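Local atomic coordinates of p450 cytochrome, putative (Rippkaea orientalis, PDB entry 6Y01), a protein that probably binds and carries the molybdenum cofactor (Moco), as a small Rossmann-fold transport protein of the SLOG superfamily. Residues D[48-53]-D[74-79]; D[100-105]-D[122-127]; D[33-38]-D[113-118]. All coordinates share one frame; numbering follows the deposited sequence.

Contact 1: D[48-53]-D[74-79]; sequences VLLTGG and IGILPS
Leu-50 and Ile-74 pair across two parallel strands whose axes come within 4.8 Å at 17°, and the bridge continues in register through Thr-51 and Gly-75. Three backbone bonds make the ladder: Ile-74 N to Leu-49 O, Thr-51 N to Ile-74 O, and Ile-76 N to Thr-51 O, each near 160° at the hydrogen. On the face carrying Leu-50 and Ile-74, Val-48 CG1 packs on Ile-74 CG1 at 3.6 Å. Leu-50 holds CG anti to its backbone nitrogen (chi1 -177°), which sends its branch forward along the strand; CG, CD1 and CD2 all lie 4.0 Å from Ile-76 CG1. With an alanine here this branch is gone, which would probably open a gap beside Ile-76 CG1, between the sheet and helix 102-108. On the other face, Thr-51 OG1 accepts from Gly-53 N at 2.9 Å, an ST turn that ends the strand, and a water links the same hydroxyl to Ile-74 O. Gly-53 has positive phi, and a CB there would run into Leu-77 CD2, which already lies 3.7 Å from its CA. The carbonyl oxygens of Gly-52 and Ile-76 approach to 3.0 Å, two acceptors whose shared donor is the Arg-101 guanidinium, through NH2 and NE respectively. Strand 48-51, helix 58-68 and strand 73-77 form a beta-alpha-beta crossover, the repeating unit of a Rossmann-type parallel sheet.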
ATOM      1  N   VAL D  48     -17.988   8.132 -14.693  1.00 25.19           N
ATOM      2  CA  VAL D  48     -16.616   8.557 -14.434  1.00 23.75           C
ATOM      3  C   VAL D  48     -15.676   7.493 -14.987  1.00 22.74           C
ATOM      4  O   VAL D  48     -15.939   6.264 -14.761  1.00 25.14           O
ATOM      5  CB  VAL D  48     -16.424   8.797 -12.947  1.00 24.37           C
ATOM      6  CG1 VAL D  48     -14.988   9.149 -12.634  1.00 24.97           C
ATOM      7  CG2 VAL D  48     -17.372   9.882 -12.469  1.00 28.00           C
ATOM      8  N   LEU D  49     -14.592   7.897 -15.617  1.00 22.42           N
ATOM      9  CA  LEU D  49     -13.563   6.974 -16.104  1.00 22.95           C
ATOM     10  C   LEU D  49     -12.430   6.954 -15.118  1.00 22.86           C
ATOM     11  O   LEU D  49     -11.937   7.987 -14.710  1.00 23.50           O
ATOM     12  CB  LEU D  49     -13.017   7.440 -17.448  1.00 24.11           C
ATOM     13  CG  LEU D  49     -11.831   6.624 -17.964  1.00 23.97           C
ATOM     14  CD1 LEU D  49     -12.265   5.267 -18.384  1.00 25.75           C
ATOM     15  CD2 LEU D  49     -11.186   7.325 -19.129  1.00 24.91           C
ATOM     16  N   LEU D  50     -12.034   5.723 -14.740  1.00 21.96           N
ATOM     17  CA  LEU D  50     -10.839   5.505 -13.895  1.00 21.75           C
ATOM     18  C   LEU D  50      -9.822   4.709 -14.673  1.00 20.21           C
ATOM     19  O   LEU D  50     -10.173   3.710 -15.305  1.00 22.99           O
ATOM     20  CB  LEU D  50     -11.222   4.815 -12.574  1.00 22.44           C
ATOM     21  CG  LEU D  50     -10.053   4.611 -11.617  1.00 23.01           C
ATOM     22  CD1 LEU D  50     -10.560   4.429 -10.201  1.00 28.69           C
ATOM     23  CD2 LEU D  50      -9.333   3.278 -11.927  1.00 25.35           C
ATOM     24  N   THR D  51      -8.582   5.148 -14.649  1.00 20.78           N
ATOM     25  CA  THR D  51      -7.461   4.365 -15.212  1.00 20.46           C
ATOM     26  C   THR D  51      -6.276   4.435 -14.267  1.00 21.32           C
ATOM     27  O   THR D  51      -6.285   5.182 -13.281  1.00 21.10           O
ATOM     28  CB  THR D  51      -7.027   4.935 -16.578  1.00 23.63           C
ATOM     29  OG1 THR D  51      -6.203   6.101 -16.400  1.00 24.87           O
ATOM     30  CG2 THR D  51      -8.154   5.174 -17.579  1.00 23.54           C
ATOM     31  N   GLY D  52      -5.253   3.667 -14.595  1.00 21.82           N
ATOM     32  CA  GLY D  52      -3.986   3.726 -13.873  1.00 22.55           C
ATOM     33  C   GLY D  52      -3.135   4.931 -14.256  1.00 22.80           C
ATOM     34  O   GLY D  52      -1.975   5.040 -13.836  1.00 24.47           O
ATOM     35  N   GLY D  53      -3.640   5.819 -15.139  1.00 24.06           N
ATOM     36  CA  GLY D  53      -2.922   7.077 -15.396  1.00 26.73           C
ATOM     37  C   GLY D  53      -1.694   7.020 -16.322  1.00 26.23           C
ATOM     38  O   GLY D  53      -0.909   7.902 -16.316  1.00 31.27           O
ATOM     39  N   ILE D  74     -10.271  10.057 -13.770  1.00 22.85           N
ATOM     40  CA  ILE D  74      -9.485   9.838 -12.544  1.00 22.75           C
ATOM     41  C   ILE D  74      -8.305   8.945 -12.930  1.00 20.93           C
ATOM     42  O   ILE D  74      -8.517   7.941 -13.660  1.00 22.73           O
ATOM     43  CB  ILE D  74     -10.299   9.093 -11.480  1.00 25.42           C
ATOM     44  CG1 ILE D  74     -11.693   9.643 -11.243  1.00 28.07           C
ATOM     45  CG2 ILE D  74      -9.479   9.026 -10.180  1.00 26.91           C
ATOM     46  CD1 ILE D  74     -11.758  11.086 -10.793  1.00 27.95           C
ATOM     47  N   GLY D  75      -7.123   9.331 -12.478  1.00 20.22           N
ATOM     48  CA  GLY D  75      -5.952   8.477 -12.702  1.00 21.04           C
ATOM     49  C   GLY D  75      -5.357   8.069 -11.363  1.00 21.35           C
ATOM     50  O   GLY D  75      -5.139   8.910 -10.516  1.00 22.81           O
ATOM     51  N   ILE D  76      -5.100   6.768 -11.211  1.00 20.56           N
ATOM     52  CA  ILE D  76      -4.498   6.202  -9.961  1.00 20.82           C
ATOM     53  C   ILE D  76      -3.040   5.935 -10.294  1.00 20.15           C
ATOM     54  O   ILE D  76      -2.732   4.943 -10.943  1.00 22.42           O
ATOM     55  CB  ILE D  76      -5.210   4.937  -9.502  1.00 21.58           C
ATOM     56  CG1 ILE D  76      -6.713   5.088  -9.429  1.00 23.80           C
ATOM     57  CG2 ILE D  76      -4.626   4.506  -8.189  1.00 22.65           C
ATOM     58  CD1 ILE D  76      -7.182   6.177  -8.521  1.00 24.73           C
ATOM     59  N   LEU D  77      -2.175   6.853  -9.887  1.00 20.37           N
ATOM     60  CA  LEU D  77      -0.793   6.866 -10.353  1.00 20.11           C
ATOM     61  C   LEU D  77       0.064   6.018  -9.440  1.00 20.44           C
ATOM     62  O   LEU D  77      -0.038   6.118  -8.205  1.00 21.09           O
ATOM     63  CB  LEU D  77      -0.247   8.297 -10.375  1.00 21.72           C
ATOM     64  CG  LEU D  77      -1.020   9.293 -11.276  1.00 25.38           C
ATOM     65  CD1 LEU D  77      -0.345  10.587 -11.182  1.00 27.03           C
ATOM     66  CD2 LEU D  77      -1.070   8.814 -12.660  1.00 32.57           C
ATOM     67  N   PRO D  78       0.987   5.250 -10.028  1.00 20.79           N
ATOM     68  CA  PRO D  78       1.896   4.424  -9.218  1.00 21.04           C
ATOM     69  C   PRO D  78       3.068   5.190  -8.620  1.00 21.76           C
ATOM     70  O   PRO D  78       3.668   4.759  -7.651  1.00 22.96           O
ATOM     71  CB  PRO D  78       2.372   3.375 -10.238  1.00 22.93           C
ATOM     72  CG  PRO D  78       2.341   4.107 -11.572  1.00 23.68           C
ATOM     73  CD  PRO D  78       1.129   4.994 -11.461  1.00 22.89           C
ATOM     74  N   SER D  79       3.399   6.324  -9.231  0.50 23.39           N
ATOM     75  CA  SER D  79       4.535   7.163  -8.847  0.50 24.75           C
ATOM     76  C   SER D  79       4.235   7.988  -7.585  0.50 23.56           C
ATOM     77  O   SER D  79       3.090   8.030  -7.144  0.50 22.98           O
ATOM     78  CB  SER D  79       4.831   8.036 -10.073  0.50 29.30           C
ATOM     79  OG  SER D  79       5.573   9.159  -9.713  0.50 32.36           O
TER
HETATM   80  O   HOH W   1      -7.697   8.325 -16.356  1.00 41.22           O

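Contact 2: D[100-105]-D[122-127]; sequences ARNNIN and LSEVAL
Asn-102 and Glu-124 form the tight part of this contact between helices 102-108 and 119-130. Their side chains cross at about a right angle, Asn-102 CB resting on Glu-124 CG at 3.7 Å, with the amide and carboxylate planes turned 47° apart; Leu-127 CD1 packs on the same CB at 4.1 Å. The Asn-102 amide is fixed at both ends. Its ND2 donates at 3.0 Å to Ser-123 OG, close to the amide plane and itself bonded to Gly-120 O, although Ser-123 has a second conformer. Its OD1 takes a weak bond of 2.8 Å from Arg-101 NH1, the end of a guanidinium whose NE and NH2 are bonded to Ile-76 O and Gly-52 O. This donor probably offsets the approach of Glu-124 OE2 to OD1, 3.2 Å, acceptor against acceptor. Across the contact the carboxylate is held more loosely. Glu-124 runs extended beyond CG (chi2 -163°), which carries OE2 to Asn-105 ND2, a weak, bent bond of 3.2 Å, while Arg-101 NH1 stands 4.5 Å from OE2 with no N-H aimed at it. Looser again is the Asn-103 amide: OD1 lies against Leu-127 CB and CD2 and finds its polar partner in Asn-131 ND2, yet this edge is not open to solvent, since Asn-99 of the third subunit packs on Asn-103 and Leu-127. Glu-124 ends a Gly-Thr-x-x-Glu run that starts at Gly-120, consistent with the phosphate-binding motif of LOG-like SLOG proteins. Met-21 of strand 17-21 touches Asn-105 and Glu-124, and Phe-148 of helix 142-151 packs on the far side of helix 119-130.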
ATOM      1  N   ALA D 100       1.497  -2.019  -6.700  1.00 22.94           N
ATOM      2  CA  ALA D 100       0.507  -2.272  -5.650  1.00 23.79           C
ATOM      3  C   ALA D 100      -0.753  -1.452  -5.826  1.00 23.13           C
ATOM      4  O   ALA D 100      -1.766  -1.787  -5.291  1.00 27.07           O
ATOM      5  CB  ALA D 100       1.114  -2.093  -4.274  1.00 24.28           C
ATOM      6  N   ARG D 101      -0.678  -0.347  -6.603  1.00 21.78           N
ATOM      7  CA  ARG D 101      -1.900   0.445  -6.785  1.00 23.24           C
ATOM      8  C   ARG D 101      -2.967  -0.265  -7.598  1.00 22.39           C
ATOM      9  O   ARG D 101      -4.113   0.161  -7.585  1.00 24.63           O
ATOM     10  CB  ARG D 101      -1.625   1.831  -7.405  1.00 24.27           C
ATOM     11  CG  ARG D 101      -1.193   1.908  -8.867  1.00 24.14           C
ATOM     12  CD  ARG D 101      -2.284   1.628  -9.867  1.00 24.52           C
ATOM     13  NE  ARG D 101      -1.933   2.247 -11.123  1.00 25.81           N
ATOM     14  CZ  ARG D 101      -1.109   1.788 -12.004  1.00 24.97           C
ATOM     15  NH1 ARG D 101      -0.442   0.644 -11.868  1.00 29.38           N
ATOM     16  NH2 ARG D 101      -0.773   2.506 -13.043  1.00 27.66           N
ATOM     17  N   ASN D 102      -2.633  -1.353  -8.267  1.00 23.87           N
ATOM     18  CA  ASN D 102      -3.588  -2.064  -9.117  1.00 24.45           C
ATOM     19  C   ASN D 102      -4.828  -2.444  -8.282  1.00 23.55           C
ATOM     20  O   ASN D 102      -5.943  -2.473  -8.784  1.00 24.14           O
ATOM     21  CB  ASN D 102      -2.898  -3.289  -9.760  1.00 27.42           C
ATOM     22  CG  ASN D 102      -1.818  -2.914 -10.755  1.00 30.52           C
ATOM     23  OD1 ASN D 102      -1.544  -1.772 -10.909  1.00 35.04           O
ATOM     24  ND2 ASN D 102      -1.205  -3.877 -11.463  1.00 34.22           N
ATOM     25  N   ASN D 103      -4.628  -2.756  -6.986  1.00 23.02           N
ATOM     26  CA  ASN D 103      -5.754  -3.178  -6.148  1.00 23.00           C
ATOM     27  C   ASN D 103      -6.702  -1.996  -5.919  1.00 21.54           C
ATOM     28  O   ASN D 103      -7.897  -2.196  -5.835  1.00 22.85           O
ATOM     29  CB  ASN D 103      -5.301  -3.853  -4.831  1.00 25.72           C
ATOM     30  CG  ASN D 103      -6.351  -4.835  -4.322  1.00 27.83           C
ATOM     31  OD1 ASN D 103      -6.890  -5.688  -5.040  1.00 31.34           O
ATOM     32  ND2 ASN D 103      -6.603  -4.771  -3.031  1.00 29.96           N
ATOM     33  N   ILE D 104      -6.162  -0.780  -5.816  1.00 22.85           N
ATOM     34  CA  ILE D 104      -7.012   0.413  -5.654  1.00 22.70           C
ATOM     35  C   ILE D 104      -7.853   0.603  -6.900  1.00 21.62           C
ATOM     36  O   ILE D 104      -9.059   0.883  -6.766  1.00 22.48           O
ATOM     37  CB  ILE D 104      -6.143   1.657  -5.401  1.00 23.74           C
ATOM     38  CG1 ILE D 104      -5.288   1.455  -4.142  1.00 25.44           C
ATOM     39  CG2 ILE D 104      -7.037   2.885  -5.308  1.00 23.94           C
ATOM     40  CD1 ILE D 104      -4.356   2.577  -3.874  1.00 27.64           C
ATOM     41  N   ASN D 105      -7.241   0.389  -8.069  1.00 22.43           N
ATOM     42  CA  ASN D 105      -8.007   0.567  -9.324  1.00 22.60           C
ATOM     43  C   ASN D 105      -9.253  -0.307  -9.297  1.00 22.26           C
ATOM     44  O   ASN D 105     -10.330   0.072  -9.664  1.00 24.12           O
ATOM     45  CB  ASN D 105      -7.186   0.189 -10.568  1.00 24.44           C
ATOM     46  CG  ASN D 105      -5.945   1.041 -10.787  1.00 26.05           C
ATOM     47  OD1 ASN D 105      -5.726   1.946 -10.086  1.00 29.27           O
ATOM     48  ND2 ASN D 105      -5.070   0.658 -11.726  1.00 30.05           N
ATOM     49  N   LEU D 122      -3.410  -8.379 -16.929  1.00 24.10           N
ATOM     50  CA  LEU D 122      -3.720  -9.720 -16.354  1.00 23.70           C
ATOM     51  C   LEU D 122      -3.778  -9.632 -14.835  1.00 22.66           C
ATOM     52  O   LEU D 122      -4.718 -10.205 -14.217  1.00 23.38           O
ATOM     53  CB  LEU D 122      -2.650 -10.714 -16.769  1.00 27.32           C
ATOM     54  CG  LEU D 122      -3.042 -12.165 -16.723  1.00 34.07           C
ATOM     55  CD1 LEU D 122      -4.066 -12.499 -17.803  1.00 43.00           C
ATOM     56  CD2 LEU D 122      -1.797 -12.988 -16.978  1.00 43.41           C
ATOM     57  N   SER D 123      -2.822  -8.938 -14.226  0.50 23.11           N
ATOM     58  CA  SER D 123      -2.805  -8.791 -12.746  0.50 22.78           C
ATOM     59  C   SER D 123      -4.078  -8.090 -12.280  0.50 23.71           C
ATOM     60  O   SER D 123      -4.675  -8.508 -11.292  0.50 24.81           O
ATOM     61  CB  SER D 123      -1.559  -8.108 -12.225  0.50 24.43           C
ATOM     62  OG  SER D 123      -1.582  -6.686 -12.336  0.50 26.80           O
ATOM     63  N   GLU D 124      -4.498  -7.015 -12.981  1.00 23.35           N
ATOM     64  CA  GLU D 124      -5.694  -6.288 -12.556  1.00 24.70           C
ATOM     65  C   GLU D 124      -6.965  -7.106 -12.725  1.00 23.96           C
ATOM     66  O   GLU D 124      -7.821  -7.060 -11.843  1.00 23.64           O
ATOM     67  CB  GLU D 124      -5.817  -4.966 -13.339  1.00 27.12           C
ATOM     68  CG  GLU D 124      -4.770  -4.033 -12.875  1.00 31.95           C
ATOM     69  CD  GLU D 124      -4.887  -2.610 -13.183  1.00 36.20           C
ATOM     70  OE1 GLU D 124      -6.103  -2.129 -13.230  1.00 36.70           O
ATOM     71  OE2 GLU D 124      -3.835  -1.950 -13.203  1.00 36.08           O
ATOM     72  N   VAL D 125      -7.092  -7.801 -13.840  1.00 21.78           N
ATOM     73  CA  VAL D 125      -8.277  -8.673 -14.027  1.00 23.66           C
ATOM     74  C   VAL D 125      -8.319  -9.726 -12.917  1.00 21.51           C
ATOM     75  O   VAL D 125      -9.374  -9.938 -12.369  1.00 22.66           O
ATOM     76  CB  VAL D 125      -8.277  -9.311 -15.402  1.00 23.71           C
ATOM     77  CG1 VAL D 125      -9.340 -10.381 -15.530  1.00 24.57           C
ATOM     78  CG2 VAL D 125      -8.473  -8.250 -16.494  1.00 25.56           C
ATOM     79  N   ALA D 126      -7.179 -10.348 -12.645  1.00 22.16           N
ATOM     80  CA  ALA D 126      -7.130 -11.390 -11.604  1.00 22.33           C
ATOM     81  C   ALA D 126      -7.575 -10.802 -10.262  1.00 21.88           C
ATOM     82  O   ALA D 126      -8.388 -11.434  -9.548  1.00 24.12           O
ATOM     83  CB  ALA D 126      -5.756 -12.016 -11.559  1.00 22.92           C
ATOM     84  N   LEU D 127      -7.026  -9.647  -9.887  1.00 22.49           N
ATOM     85  CA  LEU D 127      -7.404  -8.981  -8.615  1.00 23.68           C
ATOM     86  C   LEU D 127      -8.887  -8.605  -8.602  1.00 23.40           C
ATOM     87  O   LEU D 127      -9.553  -8.731  -7.609  1.00 24.19           O
ATOM     88  CB  LEU D 127      -6.518  -7.759  -8.352  1.00 23.50           C
ATOM     89  CG  LEU D 127      -5.055  -8.057  -8.043  1.00 25.08           C
ATOM     90  CD1 LEU D 127      -4.219  -6.767  -8.078  1.00 28.45           C
ATOM     91  CD2 LEU D 127      -4.924  -8.730  -6.711  1.00 29.94           C
TER

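Contact 3: D[33-38]-D[113-118]; sequences KNAYQL and IACGIG
Cys-115 points toward segment 33-38 of helix 29-44, where its sulfur meets Asn-34 and Ala-35, and it is the residue most buried by this contact. The sulfur stands anti to the backbone nitrogen (chi1 -180°), an extended setting that carries SG out from the strand to the helix surface. There it meets the start of the segment: SG is 3.7 Å from Asn-34 CB and equally near Ala-35 N, with Ala-35 CB at 4.0 Å. These are van der Waals distances, and none of them is a hydrogen bond. Leu-38, one turn further on, touches the same sulfur more distantly, CD1 to SG being 4.3 Å. Its chief partner is Ile-113, two residues before Cys-115 in the strand. The two side chains meet tip to tip, each offering two methyl groups: Leu-38 CD1 lies 3.9 Å from Ile-113 CG2, and Leu-38 CD2 lies 4.0 Å from Ile-113 CD1. The axes of segments 33-38 and 113-115 approach to 9.5 Å, their N-to-C directions 143° apart, so the helix runs roughly antiparallel to the strand it covers, as expected in a Rossmann-type three-layer sandwich in which helices flank a parallel sheet. The strand's alternation accounts for the choice of residues. Ile-113 and Cys-115 face helix 29-44, whereas Ala-114 between them faces the other way, onto Thr-121 and Val-125 of helix 119-130. Neighbouring elements extend the same apolar layer: Val-58 of helix 58-68 touches both Ala-35 and Cys-115, while Leu-38 also packs on Leu-138 of strand 135-138 and on Pro-162 and Cys-165 of helix 162-176. Just beyond Cys-115 the chain leaves the sheet through Gly-116, whose phi is positive, and reaches Gly-118, which sits at the N-cap position of helix 119-130.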
ATOM      1  N   LYS D  33      -8.153   1.950 -30.623  1.00 29.51           N
ATOM      2  CA  LYS D  33      -9.429   2.447 -31.184  1.00 31.60           C
ATOM      3  C   LYS D  33     -10.554   2.131 -30.201  1.00 31.15           C
ATOM      4  O   LYS D  33     -11.369   3.008 -29.896  1.00 31.37           O
ATOM      5  CB  LYS D  33      -9.684   1.814 -32.553  1.00 34.00           C
ATOM      6  CG  LYS D  33     -11.067   2.028 -33.151  1.00 44.12           C
ATOM      7  N   ASN D  34     -10.540   0.913 -29.653  1.00 28.90           N
ATOM      8  CA  ASN D  34     -11.559   0.493 -28.676  1.00 27.41           C
ATOM      9  C   ASN D  34     -11.472   1.374 -27.438  1.00 26.31           C
ATOM     10  O   ASN D  34     -12.511   1.756 -26.908  1.00 27.04           O
ATOM     11  CB  ASN D  34     -11.373  -0.980 -28.309  1.00 28.47           C
ATOM     12  CG  ASN D  34     -11.941  -1.936 -29.334  1.00 29.92           C
ATOM     13  OD1 ASN D  34     -12.689  -1.533 -30.249  1.00 33.94           O
ATOM     14  ND2 ASN D  34     -11.561  -3.212 -29.198  1.00 30.95           N
ATOM     15  N   ALA D  35     -10.263   1.644 -26.963  1.00 26.59           N
ATOM     16  CA  ALA D  35     -10.066   2.436 -25.748  1.00 25.51           C
ATOM     17  C   ALA D  35     -10.644   3.847 -25.918  1.00 25.20           C
ATOM     18  O   ALA D  35     -11.341   4.344 -25.047  1.00 25.93           O
ATOM     19  CB  ALA D  35      -8.622   2.510 -25.382  1.00 26.29           C
ATOM     20  N   TYR D  36     -10.276   4.485 -27.037  1.00 26.20           N
ATOM     21  CA  TYR D  36     -10.760   5.856 -27.305  1.00 26.93           C
ATOM     22  C   TYR D  36     -12.292   5.882 -27.386  1.00 26.99           C
ATOM     23  O   TYR D  36     -12.949   6.762 -26.793  1.00 29.40           O
ATOM     24  CB  TYR D  36     -10.079   6.360 -28.568  1.00 26.89           C
ATOM     25  CG  TYR D  36     -10.391   7.790 -28.919  1.00 27.94           C
ATOM     26  CD1 TYR D  36      -9.875   8.838 -28.179  1.00 27.17           C
ATOM     27  CD2 TYR D  36     -11.100   8.063 -30.067  1.00 34.30           C
ATOM     28  CE1 TYR D  36     -10.153  10.165 -28.520  1.00 28.43           C
ATOM     29  CE2 TYR D  36     -11.293   9.386 -30.456  1.00 37.96           C
ATOM     30  CZ  TYR D  36     -10.831  10.420 -29.675  1.00 35.03           C
ATOM     31  OH  TYR D  36     -11.104  11.702 -30.054  1.00 39.78           O
ATOM     32  N   GLN D  37     -12.865   4.917 -28.092  1.00 28.37           N
ATOM     33  CA  GLN D  37     -14.342   4.827 -28.200  1.00 29.96           C
ATOM     34  C   GLN D  37     -14.968   4.581 -26.829  1.00 30.09           C
ATOM     35  O   GLN D  37     -15.985   5.222 -26.499  1.00 29.38           O
ATOM     36  CB  GLN D  37     -14.800   3.777 -29.219  1.00 32.19           C
ATOM     37  CG  GLN D  37     -14.406   4.135 -30.641  1.00 41.14           C
ATOM     38  CD  GLN D  37     -14.881   3.091 -31.626  1.00 43.31           C
ATOM     39  OE1 GLN D  37     -15.321   2.007 -31.226  1.00 54.47           O
ATOM     40  NE2 GLN D  37     -14.795   3.384 -32.919  1.00 51.01           N
ATOM     41  N   LEU D  38     -14.406   3.653 -26.054  1.00 27.68           N
ATOM     42  CA  LEU D  38     -14.914   3.401 -24.688  1.00 27.72           C
ATOM     43  C   LEU D  38     -14.894   4.663 -23.867  1.00 27.11           C
ATOM     44  O   LEU D  38     -15.871   4.909 -23.148  1.00 27.97           O
ATOM     45  CB  LEU D  38     -14.058   2.344 -23.965  1.00 29.95           C
ATOM     46  CG  LEU D  38     -14.390   0.909 -24.239  1.00 34.57           C
ATOM     47  CD1 LEU D  38     -13.348   0.032 -23.517  1.00 34.99           C
ATOM     48  CD2 LEU D  38     -15.794   0.588 -23.743  1.00 35.83           C
ATOM     49  N   ILE D 113     -13.108  -2.900 -17.110  1.00 25.05           N
ATOM     50  CA  ILE D 113     -12.964  -3.366 -18.493  1.00 25.12           C
ATOM     51  C   ILE D 113     -11.489  -3.531 -18.799  1.00 24.90           C
ATOM     52  O   ILE D 113     -10.691  -2.586 -18.584  1.00 27.54           O
ATOM     53  CB  ILE D 113     -13.570  -2.364 -19.498  1.00 26.66           C
ATOM     54  CG1 ILE D 113     -15.035  -2.047 -19.187  1.00 29.18           C
ATOM     55  CG2 ILE D 113     -13.367  -2.877 -20.900  1.00 27.76           C
ATOM     56  CD1 ILE D 113     -15.628  -0.946 -20.045  1.00 29.29           C
ATOM     57  N   ALA D 114     -11.144  -4.710 -19.300  1.00 24.70           N
ATOM     58  CA  ALA D 114      -9.798  -4.977 -19.793  1.00 24.97           C
ATOM     59  C   ALA D 114      -9.868  -4.857 -21.306  1.00 25.61           C
ATOM     60  O   ALA D 114     -10.461  -5.709 -21.976  1.00 26.36           O
ATOM     61  CB  ALA D 114      -9.294  -6.351 -19.367  1.00 29.08           C
ATOM     62  N   CYS D 115      -9.229  -3.805 -21.798  1.00 25.62           N
ATOM     63  CA  CYS D 115      -9.212  -3.482 -23.220  1.00 25.57           C
ATOM     64  C   CYS D 115      -7.840  -3.847 -23.745  1.00 25.83           C
ATOM     65  O   CYS D 115      -6.889  -3.082 -23.590  1.00 27.19           O
ATOM     66  CB  CYS D 115      -9.568  -2.000 -23.376  1.00 27.50           C
ATOM     67  SG  CYS D 115      -9.611  -1.397 -25.047  1.00 31.17           S
ATOM     68  N   GLY D 116      -7.744  -5.027 -24.344  1.00 27.14           N
ATOM     69  CA  GLY D 116      -6.476  -5.659 -24.696  1.00 27.36           C
ATOM     70  C   GLY D 116      -5.927  -6.462 -23.523  1.00 27.17           C
ATOM     71  O   GLY D 116      -6.540  -6.573 -22.464  1.00 32.03           O
ATOM     72  N   ILE D 117      -4.744  -6.994 -23.693  1.00 27.72           N
ATOM     73  CA  ILE D 117      -4.128  -7.893 -22.678  1.00 27.65           C
ATOM     74  C   ILE D 117      -2.640  -7.627 -22.636  1.00 27.81           C
ATOM     75  O   ILE D 117      -2.021  -7.209 -23.607  1.00 31.78           O
ATOM     76  CB  ILE D 117      -4.463  -9.352 -23.009  1.00 32.66           C
ATOM     77  CG1 ILE D 117      -4.176 -10.251 -21.808  1.00 40.42           C
ATOM     78  CG2 ILE D 117      -3.699  -9.761 -24.243  1.00 40.81           C
ATOM     79  CD1 ILE D 117      -5.177 -10.029 -20.673  1.00 44.41           C
ATOM     80  N   GLY D 118      -2.067  -7.841 -21.497  1.00 28.99           N
ATOM     81  CA  GLY D 118      -0.654  -7.660 -21.189  1.00 29.19           C
ATOM     82  C   GLY D 118      -0.487  -8.110 -19.722  1.00 26.77           C
ATOM     83  O   GLY D 118      -1.480  -8.447 -19.056  1.00 26.55           O
TER

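How the contacts relate
From the N terminus, contact 3 opens first, in helix 29-44, and closes only at 113-118, after 74 intervening residues. Contact 1 opens and closes wholly within that span, joining the two strands of one crossover. Contact 2 opens at 100-105, still inside the span, but closes at 122-127, beyond it, so contacts 2 and 3 cross. Contacts 1 and 2 follow one another in series and meet at Arg-101, which joins the strand ends to helix 102-108, and where Ile-76 packs on Asn-105. Contact 3 seats a helix on one face of the sheet; on the other, Val-125 of contact 2 reaches Ala-114 of contact 3. Contacts 1 and 3 do not touch, yet share the sheet.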